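Local coordinates for glycosyl hydrolase family 10 (Bacteroides intestinalis DSM 17393, PDB 4QPW), which binds xylan-type chains, including xylo-oligosaccharides, through this carbohydrate-binding module, one part of a longer enzyme that probably hydrolyses glycosidic bonds in xylan, at residues I64-M75 / K106-D117; Y10-N19 / I31-L40. One frame throughout, in Å; residues are numbered along the deposited sequence. Where two conformers were deposited one is given.

Contact 1: residues I64-M75 / K106-D117; sequences IEIGKEYKLKMM and KEYEFSFKAVAD
The Tyr70 ring meets Ala114 CB at its edge, 4.0 Å from CE2, while Ile64 CG2 lies over the centre of one face. Its hydroxyl oxygen accepts a bond from Glu65 N. The Phe112 ring presents its edge to Leu72 N, with Ile64 CD1 also near its plane, 4.3 Å from CE2. The end of Phe112 turns toward strand 69-75 because CG stands between the backbone N and the carbonyl carbon (chi1 67°), which sets CZ 3.8 Å from Tyr70 CB. Leu72 CB reaches the edge of Phe110, and Met74 O lies at the edge of Tyr108. These side chains line the inner face of a beta-sandwich module, where Phe86, Val88 and Phe99 of the second sheet pack against them. Strands 69-75 and 106-113 run antiparallel, and paired backbone bonds join Tyr70 to Phe112, Leu72 to Phe110 and Met74 to Tyr108. On the other face, extended Lys71 crosses Glu109 and its NZ meets OE1 at 2.8 Å on the syn side, 29° out of the carboxylate plane. Lys73 NZ makes a long salt bridge to Glu109 OE2, 3.9 Å, and Asp2 binds both lysines. A water joins Lys73 NZ to Glu107 OE1, while Glu107 OE2 bonds to Tyr136 OH. Beyond the strands, the type II turn Glu65-Lys68 is held by Gly67 N to Ala114 O and by Ile66 N, 2.9 Å from Asp117 OD1 on the anti side, 22° out of plane.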
loop_
_atom_site.group_PDB
_atom_site.type_symbol
_atom_site.label_atom_id
_atom_site.label_comp_id
_atom_site.label_asym_id
_atom_site.label_seq_id
_atom_site.Cartn_x
_atom_site.Cartn_y
_atom_site.Cartn_z
ATOM N N ILE A 64 16.164 1.203 -1.457
ATOM C CA ILE A 64 16.506 -0.088 -0.909
ATOM C C ILE A 64 17.523 -0.798 -1.809
ATOM O O ILE A 64 17.512 -0.664 -3.019
ATOM C CB ILE A 64 15.285 -0.936 -0.556
ATOM C CG1 ILE A 64 14.445 -1.269 -1.752
ATOM C CG2 ILE A 64 14.429 -0.333 0.575
ATOM C CD1 ILE A 64 13.127 -2.042 -1.449
ATOM N N GLU A 65 18.382 -1.559 -1.131
ATOM C CA GLU A 65 19.533 -2.269 -1.801
ATOM C C GLU A 65 19.393 -3.720 -1.532
ATOM O O GLU A 65 19.098 -4.194 -0.451
ATOM C CB GLU A 65 20.819 -1.762 -1.180
ATOM C CG GLU A 65 21.041 -0.274 -1.400
ATOM C CD GLU A 65 22.204 0.232 -0.529
ATOM O OE1 GLU A 65 23.297 0.014 -1.004
ATOM O OE2 GLU A 65 22.057 0.678 0.618
ATOM N N ILE A 66 19.653 -4.544 -2.603
ATOM C CA ILE A 66 19.467 -5.975 -2.507
ATOM C C ILE A 66 20.220 -6.596 -1.314
ATOM O O ILE A 66 21.379 -6.267 -1.104
ATOM C CB ILE A 66 19.899 -6.669 -3.870
ATOM C CG1 ILE A 66 19.519 -8.160 -3.847
ATOM C CG2 ILE A 66 21.392 -6.454 -4.206
ATOM C CD1 ILE A 66 19.782 -8.861 -5.165
ATOM N N GLY A 67 19.562 -7.427 -0.613
ATOM C CA GLY A 67 20.173 -8.163 0.473
ATOM C C GLY A 67 20.224 -7.433 1.788
ATOM O O GLY A 67 20.511 -8.052 2.827
ATOM N N LYS A 68 19.878 -6.148 1.884
ATOM C CA LYS A 68 19.793 -5.430 3.166
ATOM C C LYS A 68 18.464 -5.600 3.819
ATOM O O LYS A 68 17.450 -5.868 3.162
ATOM C CB LYS A 68 20.158 -3.998 2.950
ATOM C CG LYS A 68 21.592 -3.808 2.474
ATOM C CD LYS A 68 22.050 -2.380 2.562
ATOM C CE LYS A 68 23.510 -2.213 2.115
ATOM N NZ LYS A 68 23.886 -2.873 0.797
ATOM N N GLU A 69 18.436 -5.484 5.141
ATOM C CA GLU A 69 17.224 -5.632 5.946
ATOM C C GLU A 69 16.552 -4.277 6.245
ATOM O O GLU A 69 17.205 -3.323 6.676
ATOM C CB GLU A 69 17.623 -6.257 7.278
ATOM C CG GLU A 69 18.201 -7.681 7.292
ATOM C CD GLU A 69 17.266 -8.744 6.766
ATOM O OE1 GLU A 69 16.065 -8.736 7.208
ATOM O OE2 GLU A 69 17.744 -9.601 5.930
ATOM N N TYR A 70 15.230 -4.293 6.076
ATOM C CA TYR A 70 14.390 -3.089 6.290
ATOM C C TYR A 70 13.131 -3.480 6.911
ATOM O O TYR A 70 12.766 -4.655 7.028
ATOM C CB TYR A 70 14.070 -2.412 4.901
ATOM C CG TYR A 70 15.272 -2.041 4.090
ATOM C CD1 TYR A 70 15.911 -0.845 4.232
ATOM C CD2 TYR A 70 15.796 -2.939 3.100
ATOM C CE1 TYR A 70 16.988 -0.476 3.472
ATOM C CE2 TYR A 70 16.869 -2.599 2.378
ATOM C CZ TYR A 70 17.477 -1.376 2.541
ATOM O OH TYR A 70 18.560 -1.060 1.737
ATOM N N LYS A 71 12.331 -2.457 7.327
ATOM C CA LYS A 71 10.915 -2.628 7.582
ATOM C C LYS A 71 10.093 -1.780 6.640
ATOM O O LYS A 71 10.497 -0.633 6.313
ATOM C CB LYS A 71 10.509 -2.152 8.999
ATOM C CG LYS A 71 11.118 -2.970 10.108
ATOM C CD LYS A 71 10.733 -2.398 11.470
ATOM C CE LYS A 71 11.411 -3.149 12.620
ATOM N NZ LYS A 71 10.977 -2.594 13.964
ATOM N N LEU A 72 8.988 -2.296 6.188
ATOM C CA LEU A 72 7.909 -1.505 5.629
ATOM C C LEU A 72 6.946 -1.142 6.780
ATOM O O LEU A 72 6.535 -2.074 7.539
ATOM C CB LEU A 72 7.143 -2.331 4.595
ATOM C CG LEU A 72 5.834 -1.803 4.095
ATOM C CD1 LEU A 72 5.984 -0.533 3.274
ATOM C CD2 LEU A 72 5.068 -2.886 3.294
ATOM N N LYS A 73 6.606 0.099 6.934
ATOM C CA LYS A 73 5.594 0.560 7.902
ATOM C C LYS A 73 4.483 1.188 7.162
ATOM O O LYS A 73 4.716 2.063 6.272
ATOM C CB LYS A 73 6.143 1.503 8.937
ATOM C CG LYS A 73 7.271 0.933 9.753
ATOM C CD LYS A 73 7.710 1.811 10.922
ATOM C CE LYS A 73 8.793 1.121 11.764
ATOM N NZ LYS A 73 9.160 1.903 12.948
ATOM N N MET A 74 3.226 0.830 7.438
ATOM C CA MET A 74 2.067 1.463 6.826
ATOM C C MET A 74 0.997 1.675 7.833
ATOM O O MET A 74 0.703 0.698 8.589
ATOM C CB MET A 74 1.577 0.558 5.732
ATOM C CG MET A 74 0.546 1.132 4.802
ATOM S SD MET A 74 -0.179 -0.025 3.612
ATOM C CE MET A 74 1.657 -0.817 3.243
ATOM N N MET A 75 0.414 2.827 7.885
ATOM C CA MET A 75 -0.762 3.063 8.752
ATOM C C MET A 75 -2.014 2.939 7.904
ATOM O O MET A 75 -2.164 3.651 6.884
ATOM C CB MET A 75 -0.653 4.370 9.468
ATOM C CG MET A 75 -1.943 4.708 10.214
ATOM S SD MET A 75 -1.827 5.874 11.589
ATOM C CE MET A 75 -2.875 7.182 11.075
ATOM N N LYS A 106 -4.130 2.002 12.774
ATOM C CA LYS A 106 -3.036 1.247 13.362
ATOM C C LYS A 106 -1.869 1.275 12.392
ATOM O O LYS A 106 -2.059 1.373 11.188
ATOM C CB LYS A 106 -3.417 -0.221 13.642
ATOM C CG LYS A 106 -4.515 -0.272 14.755
ATOM C CD LYS A 106 -5.167 -1.622 14.930
ATOM C CE LYS A 106 -4.294 -2.793 15.059
ATOM N NZ LYS A 106 -5.227 -4.026 15.212
ATOM N N GLU A 107 -0.650 1.153 12.941
ATOM C CA GLU A 107 0.539 0.982 12.132
ATOM C C GLU A 107 0.863 -0.470 12.017
ATOM O O GLU A 107 0.803 -1.205 13.045
ATOM C CB GLU A 107 1.738 1.740 12.731
ATOM C CG GLU A 107 2.911 1.822 11.767
ATOM C CD GLU A 107 4.087 2.528 12.396
ATOM O OE1 GLU A 107 4.779 1.885 13.231
ATOM O OE2 GLU A 107 4.330 3.726 12.104
ATOM N N TYR A 108 1.158 -0.949 10.836
ATOM C CA TYR A 108 1.582 -2.295 10.554
ATOM C C TYR A 108 3.016 -2.294 10.123
ATOM O O TYR A 108 3.433 -1.369 9.354
ATOM C CB TYR A 108 0.660 -2.906 9.461
ATOM C CG TYR A 108 -0.794 -2.945 9.870
ATOM C CD1 TYR A 108 -1.278 -4.115 10.562
ATOM C CD2 TYR A 108 -1.604 -1.873 9.792
ATOM C CE1 TYR A 108 -2.550 -4.185 11.070
ATOM C CE2 TYR A 108 -2.908 -1.927 10.264
ATOM C CZ TYR A 108 -3.356 -3.093 10.915
ATOM O OH TYR A 108 -4.657 -3.124 11.433
ATOM N N GLU A 109 3.811 -3.256 10.536
ATOM C CA GLU A 109 5.183 -3.359 10.129
ATOM C C GLU A 109 5.496 -4.705 9.558
ATOM O O GLU A 109 4.998 -5.752 10.028
ATOM C CB GLU A 109 6.213 -2.738 11.152
ATOM C CG GLU A 109 6.404 -3.413 12.494
ATOM C CD GLU A 109 7.460 -2.728 13.373
ATOM O OE1 GLU A 109 8.362 -3.554 13.669
ATOM O OE2 GLU A 109 7.377 -1.501 13.732
ATOM N N PHE A 110 6.343 -4.743 8.550
ATOM C CA PHE A 110 6.814 -5.997 7.830
ATOM C C PHE A 110 8.275 -5.899 7.699
ATOM O O PHE A 110 8.802 -5.043 6.976
ATOM C CB PHE A 110 6.110 -5.984 6.466
ATOM C CG PHE A 110 6.656 -6.956 5.395
ATOM C CD1 PHE A 110 6.379 -8.317 5.470
ATOM C CD2 PHE A 110 7.357 -6.485 4.296
ATOM C CE1 PHE A 110 6.889 -9.203 4.477
ATOM C CE2 PHE A 110 7.795 -7.360 3.302
ATOM C CZ PHE A 110 7.526 -8.654 3.423
ATOM N N SER A 111 9.011 -6.784 8.370
ATOM C CA SER A 111 10.412 -6.885 8.207
ATOM C C SER A 111 10.824 -7.732 7.009
ATOM O O SER A 111 10.180 -8.787 6.789
ATOM C CB SER A 111 11.046 -7.523 9.478
ATOM O OG SER A 111 10.945 -6.635 10.592
ATOM N N PHE A 112 11.771 -7.312 6.245
ATOM C CA PHE A 112 12.158 -8.077 5.049
ATOM C C PHE A 112 13.546 -7.800 4.725
ATOM O O PHE A 112 14.130 -6.751 4.956
ATOM C CB PHE A 112 11.249 -7.787 3.845
ATOM C CG PHE A 112 11.341 -6.380 3.289
ATOM C CD1 PHE A 112 10.736 -5.242 3.958
ATOM C CD2 PHE A 112 12.093 -6.116 2.155
ATOM C CE1 PHE A 112 10.909 -4.014 3.463
ATOM C CE2 PHE A 112 12.234 -4.852 1.690
ATOM C CZ PHE A 112 11.643 -3.780 2.364
ATOM N N LYS A 113 14.164 -8.790 3.969
ATOM C CA LYS A 113 15.390 -8.605 3.241
ATOM C C LYS A 113 15.070 -8.129 1.800
ATOM O O LYS A 113 14.277 -8.842 1.136
ATOM C CB LYS A 113 16.209 -9.885 3.280
ATOM C CG LYS A 113 17.564 -9.707 2.733
ATOM C CD LYS A 113 18.411 -10.944 3.108
ATOM C CE LYS A 113 18.695 -11.819 1.900
ATOM N NZ LYS A 113 19.597 -12.987 2.174
ATOM N N ALA A 114 15.602 -7.059 1.308
ATOM C CA ALA A 114 15.275 -6.630 -0.023
ATOM C C ALA A 114 15.704 -7.711 -1.053
ATOM O O ALA A 114 16.831 -8.262 -0.918
ATOM C CB ALA A 114 15.913 -5.346 -0.354
ATOM N N VAL A 115 14.857 -7.972 -1.991
ATOM C CA VAL A 115 15.143 -9.019 -3.022
ATOM C C VAL A 115 15.758 -8.434 -4.223
ATOM O O VAL A 115 16.193 -9.246 -5.143
ATOM C CB VAL A 115 13.885 -9.795 -3.349
ATOM C CG1 VAL A 115 13.295 -10.439 -2.146
ATOM C CG2 VAL A 115 12.883 -9.029 -4.155
ATOM N N ALA A 116 15.887 -7.143 -4.397
ATOM C CA ALA A 116 16.358 -6.456 -5.540
ATOM C C ALA A 116 16.739 -5.038 -5.149
ATOM O O ALA A 116 16.495 -4.616 -4.001
ATOM C CB ALA A 116 15.264 -6.435 -6.608
ATOM N N ASP A 117 17.239 -4.285 -6.057
ATOM C CA ASP A 117 17.440 -2.808 -5.827
ATOM C C ASP A 117 16.196 -2.042 -6.145
ATOM O O ASP A 117 15.507 -2.285 -7.161
ATOM C CB ASP A 117 18.572 -2.288 -6.670
ATOM C CG ASP A 117 19.930 -2.781 -6.196
ATOM O OD1 ASP A 117 20.248 -3.062 -5.048
ATOM O OD2 ASP A 117 20.844 -2.798 -7.151
HETATM O O HOH W 1 21.627 -10.520 2.886
HETATM O O HOH W 2 6.902 2.641 14.567
#

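Contact 2: residues Y10-N19 / I31-L40; sequences YSTAGYSFWN and IGKNDTEGCL
Lys33 NZ is gripped by two backbone carbonyls of the facing loop, Ala13 O at 2.9 Å and Tyr10 O at 3.0 Å. Tyr10 O receives it in the carbonyl plane, whereas at Ala13 O the amine sits above the plane, 43° out of it. Asp35 OD1 adds a salt bridge, met nearly along its C-O axis, and a water accepts from NZ and donates to Ser11 O. Lys33 CG packs 3.9 Å from Gly14 CA, and bends at chi2, chi3 and chi4 curl the chain so that NZ reaches the two carbonyls. An alanine here would remove the amine and is likely to leave the carbonyls of Tyr10 and Ala13 without this shared donor and Asp35 without its salt-bridge mate. Leu40 touches two tyrosine rings with different atoms: its CB lies over one face of Tyr10, 4.0 Å from the ring centroid, and CD1 lies over a face of Tyr15, 3.8 Å from that centroid, both as CH-pi contacts. Phe17 N covers the opposite face of Tyr15, and Tyr10 OH comes to its edge. Ile31 CG2 touches Tyr15 CE2 at 4.0 Å. Tyr10 OH bonds to Thr58 O and Tyr15 OH to His57 O. Gly38 and Cys39 face Asn34 in a G1 beta bulge, and Asn34 OD1 accepts from Glu37 N in an Asx motif. Trp18, near the end of the same loop, touches bound xylose and meets Trp91 edge-to-face. The 10-19 loop runs from strand 3-9 to strand 19-21, lying against strands 33-34 and 39-44, with strand 130-141 beside Leu40 and strand 54-57 beside Tyr15 and Ile31.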
loop_
_atom_site.group_PDB
_atom_site.type_symbol
_atom_site.label_atom_id
_atom_site.label_comp_id
_atom_site.label_asym_id
_atom_site.label_seq_id
_atom_site.Cartn_x
_atom_site.Cartn_y
_atom_site.Cartn_z
ATOM N N TYR A 10 0.538 10.933 3.499
ATOM C CA TYR A 10 -0.668 11.375 2.829
ATOM C C TYR A 10 -1.471 12.344 3.709
ATOM O O TYR A 10 -2.434 12.972 3.220
ATOM C CB TYR A 10 -1.534 10.243 2.371
ATOM C CG TYR A 10 -0.831 9.386 1.327
ATOM C CD1 TYR A 10 -0.552 9.884 0.055
ATOM C CD2 TYR A 10 -0.451 8.099 1.604
ATOM C CE1 TYR A 10 0.088 9.131 -0.863
ATOM C CE2 TYR A 10 0.209 7.328 0.640
ATOM C CZ TYR A 10 0.486 7.845 -0.607
ATOM O OH TYR A 10 1.091 7.094 -1.579
ATOM N N SER A 11 -1.009 12.570 4.941
ATOM C CA SER A 11 -1.558 13.609 5.821
ATOM C C SER A 11 -1.528 14.851 5.058
ATOM O O SER A 11 -2.472 15.700 5.256
ATOM C CB SER A 11 -0.732 13.784 7.158
ATOM O OG SER A 11 -0.543 12.509 7.927
ATOM N N THR A 12 -0.478 15.164 4.309
ATOM C CA THR A 12 -0.313 16.275 3.477
ATOM C C THR A 12 -0.089 15.971 1.982
ATOM O O THR A 12 -0.605 16.766 1.172
ATOM C CB THR A 12 0.841 17.167 3.966
ATOM O OG1 THR A 12 2.080 16.436 3.954
ATOM C CG2 THR A 12 0.588 17.659 5.474
ATOM N N ALA A 13 0.691 14.952 1.570
ATOM C CA ALA A 13 0.983 14.663 0.158
ATOM C C ALA A 13 -0.221 14.315 -0.650
ATOM O O ALA A 13 -1.115 13.609 -0.135
ATOM C CB ALA A 13 1.937 13.464 0.050
ATOM N N GLY A 14 -0.292 14.732 -1.905
ATOM C CA GLY A 14 -1.266 14.196 -2.842
ATOM C C GLY A 14 -0.858 12.848 -3.386
ATOM O O GLY A 14 0.084 12.227 -2.838
ATOM N N TYR A 15 -1.555 12.386 -4.374
ATOM C CA TYR A 15 -1.340 11.096 -4.963
ATOM C C TYR A 15 -1.113 11.155 -6.438
ATOM O O TYR A 15 -2.011 11.598 -7.199
ATOM C CB TYR A 15 -2.505 10.104 -4.654
ATOM C CG TYR A 15 -2.268 8.705 -5.111
ATOM C CD1 TYR A 15 -1.349 7.896 -4.449
ATOM C CD2 TYR A 15 -2.881 8.177 -6.195
ATOM C CE1 TYR A 15 -1.103 6.577 -4.817
ATOM C CE2 TYR A 15 -2.653 6.899 -6.603
ATOM C CZ TYR A 15 -1.762 6.083 -5.922
ATOM O OH TYR A 15 -1.583 4.783 -6.387
ATOM N N SER A 16 0.039 10.693 -6.904
ATOM C CA SER A 16 0.390 10.701 -8.299
ATOM C C SER A 16 0.954 9.362 -8.752
ATOM O O SER A 16 1.404 9.215 -9.906
ATOM C CB SER A 16 1.431 11.786 -8.610
ATOM O OG SER A 16 0.934 13.091 -8.374
ATOM N N PHE A 17 0.935 8.306 -7.945
ATOM C CA PHE A 17 1.618 7.064 -8.272
ATOM C C PHE A 17 0.830 6.183 -9.250
ATOM O O PHE A 17 -0.398 6.380 -9.443
ATOM C CB PHE A 17 1.952 6.283 -7.019
ATOM C CG PHE A 17 2.938 6.945 -6.060
ATOM C CD1 PHE A 17 4.121 7.504 -6.520
ATOM C CD2 PHE A 17 2.690 6.962 -4.700
ATOM C CE1 PHE A 17 5.008 8.054 -5.623
ATOM C CE2 PHE A 17 3.607 7.521 -3.826
ATOM C CZ PHE A 17 4.768 8.079 -4.281
ATOM N N TRP A 18 1.506 5.239 -9.833
ATOM C CA TRP A 18 0.893 4.266 -10.756
ATOM C C TRP A 18 -0.205 3.493 -10.052
ATOM O O TRP A 18 -0.075 3.058 -8.900
ATOM C CB TRP A 18 1.991 3.311 -11.224
ATOM C CG TRP A 18 1.517 2.271 -12.222
ATOM C CD1 TRP A 18 1.584 2.362 -13.573
ATOM C CD2 TRP A 18 0.942 0.994 -11.934
ATOM N NE1 TRP A 18 1.052 1.193 -14.124
ATOM C CE2 TRP A 18 0.644 0.352 -13.156
ATOM C CE3 TRP A 18 0.604 0.337 -10.782
ATOM C CZ2 TRP A 18 0.051 -0.925 -13.202
ATOM C CZ3 TRP A 18 -0.012 -0.926 -10.855
ATOM C CH2 TRP A 18 -0.223 -1.525 -12.074
ATOM N N ASN A 19 -1.279 3.239 -10.817
ATOM C CA ASN A 19 -2.340 2.398 -10.352
ATOM C C ASN A 19 -3.095 1.823 -11.532
ATOM O O ASN A 19 -3.029 2.337 -12.665
ATOM C CB ASN A 19 -3.241 3.077 -9.397
ATOM C CG ASN A 19 -3.902 4.260 -9.975
ATOM O OD1 ASN A 19 -5.050 4.102 -10.534
ATOM N ND2 ASN A 19 -3.299 5.434 -10.042
ATOM N N ILE A 31 -9.713 5.366 -6.553
ATOM C CA ILE A 31 -8.398 5.504 -5.864
ATOM C C ILE A 31 -7.948 6.949 -5.900
ATOM O O ILE A 31 -7.846 7.545 -7.008
ATOM C CB ILE A 31 -7.334 4.618 -6.526
ATOM C CG1 ILE A 31 -7.714 3.162 -6.536
ATOM C CG2 ILE A 31 -5.976 4.839 -5.882
ATOM C CD1 ILE A 31 -6.794 2.291 -7.331
ATOM N N GLY A 32 -7.757 7.592 -4.751
ATOM C CA GLY A 32 -7.246 8.955 -4.719
ATOM C C GLY A 32 -7.227 9.501 -3.312
ATOM O O GLY A 32 -7.477 8.758 -2.350
ATOM N N LYS A 33 -6.956 10.767 -3.194
ATOM C CA LYS A 33 -6.849 11.366 -1.880
ATOM C C LYS A 33 -8.116 11.734 -1.268
ATOM O O LYS A 33 -9.033 12.308 -1.991
ATOM C CB LYS A 33 -6.046 12.649 -1.983
ATOM C CG LYS A 33 -4.640 12.435 -1.897
ATOM C CD LYS A 33 -4.093 11.984 -0.524
ATOM C CE LYS A 33 -4.456 12.791 0.667
ATOM N NZ LYS A 33 -3.778 14.139 0.751
ATOM N N ASN A 34 -8.303 11.499 0.005
ATOM C CA ASN A 34 -9.395 12.046 0.833
ATOM C C ASN A 34 -8.741 13.170 1.607
ATOM O O ASN A 34 -7.939 12.996 2.545
ATOM C CB ASN A 34 -9.969 10.998 1.744
ATOM C CG ASN A 34 -11.020 11.510 2.745
ATOM O OD1 ASN A 34 -11.022 12.663 3.086
ATOM N ND2 ASN A 34 -11.890 10.637 3.126
ATOM N N ASP A 35 -9.047 14.393 1.226
ATOM C CA ASP A 35 -8.385 15.578 1.786
ATOM C C ASP A 35 -9.021 15.993 3.137
ATOM O O ASP A 35 -8.456 16.829 3.821
ATOM C CB ASP A 35 -8.319 16.801 0.837
ATOM C CG ASP A 35 -7.275 16.639 -0.300
ATOM O OD1 ASP A 35 -6.373 15.770 -0.259
ATOM O OD2 ASP A 35 -7.393 17.395 -1.310
ATOM N N THR A 36 -10.136 15.476 3.486
ATOM C CA THR A 36 -10.759 15.748 4.842
ATOM C C THR A 36 -10.069 14.864 5.874
ATOM O O THR A 36 -9.532 15.356 6.924
ATOM C CB THR A 36 -12.237 15.402 4.817
ATOM O OG1 THR A 36 -12.888 16.232 3.833
ATOM C CG2 THR A 36 -12.904 15.646 6.210
ATOM N N GLU A 37 -10.098 13.542 5.700
ATOM C CA GLU A 37 -9.354 12.601 6.600
ATOM C C GLU A 37 -7.857 12.824 6.456
ATOM O O GLU A 37 -7.121 12.662 7.451
ATOM C CB GLU A 37 -9.756 11.223 6.305
ATOM C CG GLU A 37 -9.238 10.090 7.239
ATOM C CD GLU A 37 -9.844 10.109 8.629
ATOM O OE1 GLU A 37 -11.075 10.530 8.725
ATOM O OE2 GLU A 37 -9.176 9.773 9.679
ATOM N N GLY A 38 -7.333 13.216 5.299
ATOM C CA GLY A 38 -5.950 13.344 5.062
ATOM C C GLY A 38 -5.265 11.966 4.820
ATOM O O GLY A 38 -4.388 11.548 5.610
ATOM N N CYS A 39 -5.670 11.224 3.798
ATOM C CA CYS A 39 -5.215 9.875 3.534
ATOM C C CYS A 39 -5.415 9.507 2.103
ATOM O O CYS A 39 -6.293 10.087 1.417
ATOM C CB CYS A 39 -5.919 8.882 4.451
ATOM S SG CYS A 39 -7.678 8.784 4.295
ATOM N N LEU A 40 -4.671 8.528 1.621
ATOM C CA LEU A 40 -5.012 7.828 0.390
ATOM C C LEU A 40 -6.242 6.979 0.651
ATOM O O LEU A 40 -6.321 6.328 1.710
ATOM C CB LEU A 40 -3.817 6.999 -0.065
ATOM C CG LEU A 40 -3.970 6.164 -1.285
ATOM C CD1 LEU A 40 -4.312 6.965 -2.539
ATOM C CD2 LEU A 40 -2.739 5.349 -1.537
HETATM O O HOH W 3 -4.469 15.715 2.910
#

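How the contacts relate
Contact 1 and contact 2 lie on opposite sides of the chain's centre, their centres about 22 Å apart and their nearest atoms about 7 Å apart, without touching. Both reach the same antiparallel sheet, and strand 130-141 borders each of them. Contact 1 is strand pairing: regular backbone bonds, an apolar face turned to the core, and a charged face outside. Contact 2 is a loop laid on strands, with a single lysine amine bridging backbone carbonyls and a leucine packed on tyrosine rings. Both are partly buried, but contact 1 has the larger share of exposed residues. Contact 2 includes a residue of the glycan pocket, whereas contact 1 lies farther from the sugar.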